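Side-chain contact in cyclic dimeric GMP binding protein (Pseudomonas fluorescens, PDB 3PJV), which probably relays the binding of the second messenger cyclic dimeric GMP inside the cell to the control of proteolysis in the periplasm: residues 52-57 with 116-121. Numbering follows the deposited sequence.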
# COMPACT_ATOMS: atom_id res chain seq x y z
N SER A 52 5.83 -4.55 3.91
CA SER A 52 5.38 -3.95 2.66
C SER A 52 6.21 -2.72 2.30
O SER A 52 6.33 -2.35 1.13
CB SER A 52 3.91 -3.53 2.76
OG SER A 52 3.72 -2.56 3.78
N GLY A 53 6.72 -2.04 3.33
CA GLY A 53 7.44 -0.80 3.11
C GLY A 53 6.53 0.42 3.15
O GLY A 53 7.00 1.54 3.02
N TYR A 54 5.22 0.21 3.33
CA TYR A 54 4.27 1.33 3.28
C TYR A 54 4.32 2.23 4.51
O TYR A 54 3.74 3.32 4.50
CB TYR A 54 2.82 0.84 3.12
CG TYR A 54 2.56 -0.02 1.91
CD1 TYR A 54 3.33 0.09 0.76
CD2 TYR A 54 1.52 -0.95 1.92
CE1 TYR A 54 3.08 -0.71 -0.35
CE2 TYR A 54 1.27 -1.75 0.82
CZ TYR A 54 2.04 -1.64 -0.31
OH TYR A 54 1.79 -2.44 -1.39
N TYR A 55 4.98 1.77 5.57
CA TYR A 55 4.97 2.49 6.85
C TYR A 55 6.37 2.94 7.25
O TYR A 55 7.32 2.16 7.17
CB TYR A 55 4.32 1.63 7.95
CG TYR A 55 2.99 1.10 7.49
CD1 TYR A 55 1.86 1.91 7.51
CD2 TYR A 55 2.89 -0.18 6.94
CE1 TYR A 55 0.65 1.45 7.03
CE2 TYR A 55 1.68 -0.64 6.47
CZ TYR A 55 0.56 0.18 6.52
OH TYR A 55 -0.65 -0.27 6.04
N SER A 56 6.49 4.22 7.64
CA SER A 56 7.76 4.74 8.15
C SER A 56 8.13 4.08 9.47
O SER A 56 9.31 3.91 9.80
CB SER A 56 7.66 6.26 8.37
OG SER A 56 7.33 6.94 7.17
N SER A 57 7.11 3.73 10.25
CA SER A 57 7.32 3.12 11.55
C SER A 57 6.07 2.42 12.09
O SER A 57 4.95 2.81 11.79
CB SER A 57 7.78 4.18 12.55
OG SER A 57 6.75 5.12 12.83
N PRO A 116 5.49 -0.82 -7.39
CA PRO A 116 6.76 -1.26 -6.80
C PRO A 116 7.59 -0.15 -6.14
O PRO A 116 8.70 -0.43 -5.71
CB PRO A 116 7.53 -1.78 -8.02
CG PRO A 116 7.06 -0.92 -9.14
CD PRO A 116 5.59 -0.66 -8.86
N MSE A 117 7.05 1.06 -6.04
CA MSE A 117 7.84 2.20 -5.57
C MSE A 117 8.52 1.96 -4.21
O MSE A 117 9.68 2.32 -4.02
CB MSE A 117 6.94 3.44 -5.53
CG MSE A 117 7.59 4.74 -5.16
SE MSE A 117 6.04 5.92 -4.90
CE MSE A 117 5.54 6.13 -6.80
N PHE A 118 7.81 1.35 -3.27
CA PHE A 118 8.37 1.11 -1.94
C PHE A 118 9.39 -0.02 -1.98
O PHE A 118 10.42 0.04 -1.32
CB PHE A 118 7.26 0.81 -0.92
CG PHE A 118 6.27 1.93 -0.74
CD1 PHE A 118 6.51 2.95 0.17
CD2 PHE A 118 5.12 1.99 -1.52
CE1 PHE A 118 5.60 3.99 0.32
CE2 PHE A 118 4.22 3.03 -1.37
CZ PHE A 118 4.46 4.03 -0.45
N ALA A 119 9.08 -1.06 -2.74
CA ALA A 119 10.02 -2.16 -2.92
C ALA A 119 11.34 -1.66 -3.52
O ALA A 119 12.43 -1.98 -3.03
CB ALA A 119 9.39 -3.23 -3.80
N LEU A 120 11.24 -0.86 -4.57
CA LEU A 120 12.45 -0.33 -5.21
C LEU A 120 13.24 0.57 -4.26
O LEU A 120 14.48 0.53 -4.25
CB LEU A 120 12.09 0.43 -6.49
CG LEU A 120 11.64 -0.49 -7.63
CD1 LEU A 120 10.89 0.30 -8.69
CD2 LEU A 120 12.86 -1.22 -8.21
N ALA A 121 12.53 1.37 -3.48
CA ALA A 121 13.20 2.24 -2.51
C ALA A 121 14.00 1.42 -1.52
O ALA A 121 15.14 1.75 -1.21
CB ALA A 121 12.21 3.14 -1.78
O HOH W 1 9.95 2.15 1.26
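G53 and F118 are the closest backbone pair, CA to CA 5.5 Å, where the turn joining helix 39-50 to strand 55-62 meets the first turn of helix 117-128. The positive phi of G53 would jam a CB against the preceding carbonyl oxygen, and that CB would also crowd F118 CB. F118 instead lies against the glycine backbone, its CD1 3.2 Å from G53 O, which approaches the ring obliquely. Y54 meets F118 in an offset edge-to-face pair: the ring centroids are 5.1 Å apart and the planes stand at 72°. The CD1–CE1 side of the tyrosine forms the edge, and Y54 CD1 sits over one face of the phenylalanine near its rim, 3.5 Å from F118 CD2. On F118, CG stands anti to the carbonyl carbon (chi1 -61°), which carries the ring away from its helix toward the turn. Y54 N donates to S52 OG at 3.2 Å and 167°, an ST turn, and that hydroxyl also bonds to I49 O; S52 CB lies over one face of the Y54 ring. Water 1 links G53 O and F118 O through two weak bonds. With F118 cut back to an alanine, the edge of Y54 would probably be left without its aromatic face and a gap would open beside G53. The aromatic cluster continues across the dimer interface, where Y54 of the second subunit meets both rings, and H20 of that subunit meets Y54 edge-to-face. The arrangement is thus helix-to-turn packing in the LapD/MoxY periplasmic domain, within a buried aromatic cluster at the interface of its two subunits.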